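Local coordinates for protein transcriptional regulator (Aquifex aeolicus, PDB 2EH3) that probably binds DNA as a TetR/AcrR-family transcriptional regulator, working as an all-helical dimer that carries a magnesium-binding C-terminal domain, at residues A[47-58]-A[103-114]. Sequence-based numbering, arbitrary orientation.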
loop_
_atom_site.group_PDB
_atom_site.type_symbol
_atom_site.label_atom_id
_atom_site.label_comp_id
_atom_site.label_asym_id
_atom_site.label_seq_id
_atom_site.Cartn_x
_atom_site.Cartn_y
_atom_site.Cartn_z
ATOM N N GLU A 47 14.370 7.619 -16.867
ATOM C CA GLU A 47 14.502 6.497 -15.932
ATOM C C GLU A 47 15.598 6.766 -14.894
ATOM O O GLU A 47 15.395 6.516 -13.685
ATOM C CB GLU A 47 14.797 5.196 -16.704
ATOM C CG GLU A 47 15.051 3.974 -15.801
ATOM C CD GLU A 47 15.020 2.656 -16.574
ATOM O OE1 GLU A 47 14.821 2.687 -17.801
ATOM O OE2 GLU A 47 15.184 1.583 -15.956
ATOM N N GLU A 48 16.749 7.276 -15.350
ATOM C CA GLU A 48 17.836 7.598 -14.420
ATOM C C GLU A 48 17.366 8.668 -13.454
ATOM O O GLU A 48 17.701 8.641 -12.269
ATOM C CB GLU A 48 19.095 8.131 -15.127
ATOM C CG GLU A 48 19.996 7.100 -15.754
ATOM C CD GLU A 48 21.394 7.630 -16.115
ATOM O OE1 GLU A 48 22.171 6.829 -16.685
ATOM O OE2 GLU A 48 21.721 8.816 -15.840
ATOM N N LEU A 49 16.607 9.637 -13.971
ATOM C CA LEU A 49 16.100 10.713 -13.141
ATOM C C LEU A 49 15.205 10.262 -11.986
ATOM O O LEU A 49 15.419 10.663 -10.853
ATOM C CB LEU A 49 15.346 11.729 -14.019
ATOM C CG LEU A 49 14.499 12.786 -13.308
ATOM C CD1 LEU A 49 15.392 13.820 -12.563
ATOM C CD2 LEU A 49 13.656 13.490 -14.375
ATOM N N ILE A 50 14.183 9.455 -12.257
ATOM C CA ILE A 50 13.323 9.055 -11.148
ATOM C C ILE A 50 14.081 8.135 -10.196
ATOM O O ILE A 50 13.874 8.188 -8.986
ATOM C CB ILE A 50 12.003 8.385 -11.647
ATOM C CG1 ILE A 50 11.039 8.181 -10.455
ATOM C CG2 ILE A 50 12.313 7.132 -12.380
ATOM C CD1 ILE A 50 9.590 7.889 -10.902
ATOM N N THR A 51 14.987 7.330 -10.733
ATOM C CA THR A 51 15.757 6.431 -9.886
ATOM C C THR A 51 16.586 7.271 -8.907
ATOM O O THR A 51 16.646 6.943 -7.726
ATOM C CB THR A 51 16.655 5.507 -10.747
ATOM O OG1 THR A 51 15.829 4.713 -11.616
ATOM C CG2 THR A 51 17.452 4.544 -9.865
ATOM N N GLU A 52 17.172 8.370 -9.381
ATOM C CA GLU A 52 17.973 9.232 -8.508
ATOM C C GLU A 52 17.134 9.911 -7.436
ATOM O O GLU A 52 17.596 10.095 -6.310
ATOM C CB GLU A 52 18.721 10.273 -9.343
ATOM C CG GLU A 52 19.580 11.263 -8.518
ATOM C CD GLU A 52 20.796 10.628 -7.862
ATOM O OE1 GLU A 52 21.118 9.476 -8.203
ATOM O OE2 GLU A 52 21.437 11.301 -7.015
ATOM N N ILE A 53 15.912 10.307 -7.785
ATOM C CA ILE A 53 14.998 10.945 -6.836
ATOM C C ILE A 53 14.763 9.988 -5.672
ATOM O O ILE A 53 14.832 10.380 -4.501
ATOM C CB ILE A 53 13.623 11.269 -7.505
ATOM C CG1 ILE A 53 13.788 12.441 -8.473
ATOM C CG2 ILE A 53 12.574 11.599 -6.452
ATOM C CD1 ILE A 53 12.512 12.781 -9.216
ATOM N N ILE A 54 14.480 8.732 -6.005
ATOM C CA ILE A 54 14.242 7.731 -4.981
ATOM C C ILE A 54 15.508 7.464 -4.191
ATOM O O ILE A 54 15.475 7.423 -2.944
ATOM C CB ILE A 54 13.721 6.424 -5.622
ATOM C CG1 ILE A 54 12.399 6.714 -6.357
ATOM C CG2 ILE A 54 13.547 5.323 -4.552
ATOM C CD1 ILE A 54 11.259 7.239 -5.466
ATOM N N GLU A 55 16.624 7.310 -4.901
ATOM C CA GLU A 55 17.903 7.026 -4.256
ATOM C C GLU A 55 18.286 8.098 -3.235
ATOM O O GLU A 55 18.805 7.787 -2.149
ATOM C CB GLU A 55 18.997 6.895 -5.309
ATOM C CG GLU A 55 20.253 6.196 -4.827
ATOM C CD GLU A 55 20.052 4.705 -4.626
ATOM O OE1 GLU A 55 18.985 4.176 -5.013
ATOM O OE2 GLU A 55 20.974 4.059 -4.088
ATOM N N ARG A 56 18.036 9.358 -3.567
ATOM C CA ARG A 56 18.388 10.423 -2.641
ATOM C C ARG A 56 17.505 10.420 -1.392
ATOM O O ARG A 56 17.997 10.700 -0.295
ATOM C CB ARG A 56 18.359 11.771 -3.349
ATOM C CG ARG A 56 19.526 11.927 -4.290
ATOM C CD ARG A 56 19.548 13.315 -4.885
ATOM N NE ARG A 56 20.724 13.480 -5.727
ATOM C CZ ARG A 56 21.384 14.621 -5.862
ATOM N NH1 ARG A 56 20.980 15.706 -5.215
ATOM N NH2 ARG A 56 22.454 14.664 -6.633
ATOM N N THR A 57 16.216 10.082 -1.532
ATOM C CA THR A 57 15.362 10.033 -0.348
ATOM C C THR A 57 15.738 8.783 0.464
ATOM O O THR A 57 15.739 8.819 1.699
ATOM C CB THR A 57 13.845 10.045 -0.715
ATOM O OG1 THR A 57 13.510 11.323 -1.274
ATOM C CG2 THR A 57 12.983 9.867 0.519
ATOM N N HIS A 58 16.096 7.702 -0.213
ATOM C CA HIS A 58 16.513 6.478 0.488
ATOM C C HIS A 58 17.762 6.792 1.305
ATOM O O HIS A 58 17.910 6.322 2.438
ATOM C CB HIS A 58 16.853 5.369 -0.511
ATOM C CG HIS A 58 17.294 4.085 0.133
ATOM N ND1 HIS A 58 18.259 3.272 -0.420
ATOM C CD2 HIS A 58 16.887 3.464 1.266
ATOM C CE1 HIS A 58 18.426 2.205 0.341
ATOM N NE2 HIS A 58 17.606 2.294 1.369
ATOM N N LYS A 103 7.242 -1.765 -14.541
ATOM C CA LYS A 103 8.682 -1.594 -14.729
ATOM C C LYS A 103 9.495 -1.268 -13.475
ATOM O O LYS A 103 10.616 -1.771 -13.318
ATOM C CB LYS A 103 8.937 -0.520 -15.804
ATOM C CG LYS A 103 10.401 -0.280 -16.162
ATOM C CD LYS A 103 10.570 0.853 -17.181
ATOM C CE LYS A 103 11.990 0.815 -17.760
ATOM N NZ LYS A 103 12.260 1.892 -18.753
ATOM N N PHE A 104 8.928 -0.465 -12.584
ATOM C CA PHE A 104 9.666 -0.044 -11.392
ATOM C C PHE A 104 9.211 -0.686 -10.083
ATOM O O PHE A 104 9.716 -0.330 -9.015
ATOM C CB PHE A 104 9.588 1.495 -11.249
ATOM C CG PHE A 104 10.090 2.253 -12.449
ATOM C CD1 PHE A 104 11.342 1.980 -12.993
ATOM C CD2 PHE A 104 9.335 3.280 -12.989
ATOM C CE1 PHE A 104 11.834 2.737 -14.062
ATOM C CE2 PHE A 104 9.827 4.052 -14.068
ATOM C CZ PHE A 104 11.074 3.774 -14.594
ATOM N N ARG A 105 8.294 -1.645 -10.152
ATOM C CA ARG A 105 7.814 -2.306 -8.931
ATOM C C ARG A 105 8.931 -2.896 -8.086
ATOM O O ARG A 105 8.887 -2.821 -6.848
ATOM C CB ARG A 105 6.813 -3.413 -9.275
ATOM C CG ARG A 105 6.041 -3.906 -8.035
ATOM C CD ARG A 105 4.829 -4.738 -8.434
ATOM N NE ARG A 105 3.944 -3.933 -9.264
ATOM C CZ ARG A 105 2.899 -4.399 -9.938
ATOM N NH1 ARG A 105 2.591 -5.690 -9.875
ATOM N NH2 ARG A 105 2.171 -3.572 -10.677
ATOM N N ASN A 106 9.930 -3.459 -8.747
ATOM C CA ASN A 106 11.034 -4.075 -8.027
ATOM C C ASN A 106 11.797 -3.064 -7.166
ATOM O O ASN A 106 12.316 -3.431 -6.108
ATOM C CB ASN A 106 11.997 -4.733 -9.011
ATOM C CG ASN A 106 12.705 -3.715 -9.887
ATOM O OD1 ASN A 106 12.092 -3.068 -10.761
ATOM N ND2 ASN A 106 14.006 -3.538 -9.641
ATOM N N ILE A 107 11.884 -1.809 -7.609
ATOM C CA ILE A 107 12.604 -0.791 -6.837
ATOM C C ILE A 107 11.850 -0.479 -5.562
ATOM O O ILE A 107 12.452 -0.340 -4.483
ATOM C CB ILE A 107 12.775 0.501 -7.664
ATOM C CG1 ILE A 107 13.581 0.173 -8.915
ATOM C CG2 ILE A 107 13.464 1.611 -6.825
ATOM C CD1 ILE A 107 13.608 1.293 -9.957
ATOM N N TYR A 108 10.531 -0.346 -5.677
ATOM C CA TYR A 108 9.678 -0.072 -4.531
ATOM C C TYR A 108 9.963 -1.137 -3.498
ATOM O O TYR A 108 10.289 -0.831 -2.349
ATOM C CB TYR A 108 8.202 -0.154 -4.926
ATOM C CG TYR A 108 7.235 -0.034 -3.779
ATOM C CD1 TYR A 108 6.816 1.218 -3.314
ATOM C CD2 TYR A 108 6.707 -1.168 -3.172
ATOM C CE1 TYR A 108 5.887 1.330 -2.280
ATOM C CE2 TYR A 108 5.784 -1.076 -2.134
ATOM C CZ TYR A 108 5.370 0.182 -1.691
ATOM O OH TYR A 108 4.422 0.247 -0.692
ATOM N N PHE A 109 9.865 -2.395 -3.903
ATOM C CA PHE A 109 10.123 -3.451 -2.919
ATOM C C PHE A 109 11.563 -3.535 -2.424
ATOM O O PHE A 109 11.798 -3.891 -1.252
ATOM C CB PHE A 109 9.625 -4.803 -3.449
ATOM C CG PHE A 109 8.125 -4.928 -3.416
ATOM C CD1 PHE A 109 7.439 -4.827 -2.199
ATOM C CD2 PHE A 109 7.386 -5.090 -4.594
ATOM C CE1 PHE A 109 6.037 -4.882 -2.148
ATOM C CE2 PHE A 109 5.968 -5.148 -4.554
ATOM C CZ PHE A 109 5.298 -5.037 -3.327
ATOM N N GLU A 110 12.528 -3.193 -3.275
ATOM C CA GLU A 110 13.926 -3.246 -2.861
ATOM C C GLU A 110 14.181 -2.264 -1.726
ATOM O O GLU A 110 14.813 -2.608 -0.717
ATOM C CB GLU A 110 14.843 -2.936 -4.060
ATOM C CG GLU A 110 15.068 -4.146 -4.968
ATOM C CD GLU A 110 15.540 -3.772 -6.374
ATOM O OE1 GLU A 110 16.108 -2.667 -6.548
ATOM O OE2 GLU A 110 15.349 -4.591 -7.310
ATOM N N LYS A 111 13.662 -1.054 -1.861
ATOM C CA LYS A 111 13.849 -0.018 -0.866
ATOM C C LYS A 111 13.147 -0.323 0.431
ATOM O O LYS A 111 13.673 -0.029 1.507
ATOM C CB LYS A 111 13.365 1.332 -1.414
ATOM C CG LYS A 111 14.178 1.814 -2.584
ATOM C CD LYS A 111 15.692 1.708 -2.324
ATOM C CE LYS A 111 16.457 2.412 -3.438
ATOM N NZ LYS A 111 17.940 2.305 -3.318
ATOM N N ILE A 112 11.955 -0.906 0.343
ATOM C CA ILE A 112 11.208 -1.258 1.541
ATOM C C ILE A 112 11.973 -2.341 2.272
ATOM O O ILE A 112 12.145 -2.272 3.491
ATOM C CB ILE A 112 9.801 -1.812 1.223
ATOM C CG1 ILE A 112 8.943 -0.729 0.557
ATOM C CG2 ILE A 112 9.160 -2.355 2.527
ATOM C CD1 ILE A 112 8.468 0.367 1.507
ATOM N N GLU A 113 12.434 -3.335 1.522
ATOM C CA GLU A 113 13.170 -4.441 2.129
ATOM C C GLU A 113 14.415 -3.922 2.816
ATOM O O GLU A 113 14.760 -4.394 3.900
ATOM C CB GLU A 113 13.552 -5.473 1.058
ATOM C CG GLU A 113 14.393 -6.653 1.547
ATOM C CD GLU A 113 13.751 -7.396 2.706
ATOM O OE1 GLU A 113 12.508 -7.412 2.778
ATOM O OE2 GLU A 113 14.494 -7.980 3.538
ATOM N N ASP A 114 15.090 -2.952 2.198
ATOM C CA ASP A 114 16.297 -2.415 2.815
ATOM C C ASP A 114 15.964 -1.698 4.101
ATOM O O ASP A 114 16.667 -1.861 5.107
ATOM C CB ASP A 114 17.032 -1.434 1.906
ATOM C CG ASP A 114 18.345 -0.959 2.522
ATOM O OD1 ASP A 114 19.270 -1.785 2.660
ATOM O OD2 ASP A 114 18.445 0.226 2.896
#
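His-58 and Lys-111 form the tight end of this contact. The lysine carbon CD lies over one face of the imidazole, a CH-pi contact 3.8 Å from the ring centroid. Bent at chi2 (-47°), the Lys-111 chain then carries NZ onward to Glu-55, where it forms a salt bridge to OE1 at 2.7 Å, crossing the glutamate at about a right angle. At the ring's edge, NE2 of His-58 donates to Asp-114 OD2 (2.7 Å), with the oxygen near the ring plane and the carboxylate turned almost perpendicular to it. Asp-114 also pairs with Arg-117 and Arg-118, which probably help to fix its carboxylate. Replacing His-58 with alanine removes both ring contacts, which would probably open a gap beside the Lys-111 chain and leave Asp-114 OD2 relying on Arg-118. The helical parts of the two segments run nearly parallel (8°), their axes 11.6 Å apart, on helices 46-67 and 105-126; as in other TetR-family regulators, the first leads from the helix-turn-helix DNA-binding domain into the C-terminal helical domain, to which the second belongs. Packing is sparser at mid-contact, where Ile-54 CG2 stands 4.4 Å from Ile-107 CG2. Beyond it, Phe-104, at the N-cap of helix 105-126, turns its ring edge at CE1 to Glu-47 CG, 3.9 Å away, and its CZ approaches Ile-50 CG2; Tyr-20 meets the same phenyl ring edge-to-face. On the solvent side the extended chain of exposed Lys-103 forms a salt bridge from NZ to Glu-47 OE1 (2.8 Å), approaching from well above the carboxylate plane.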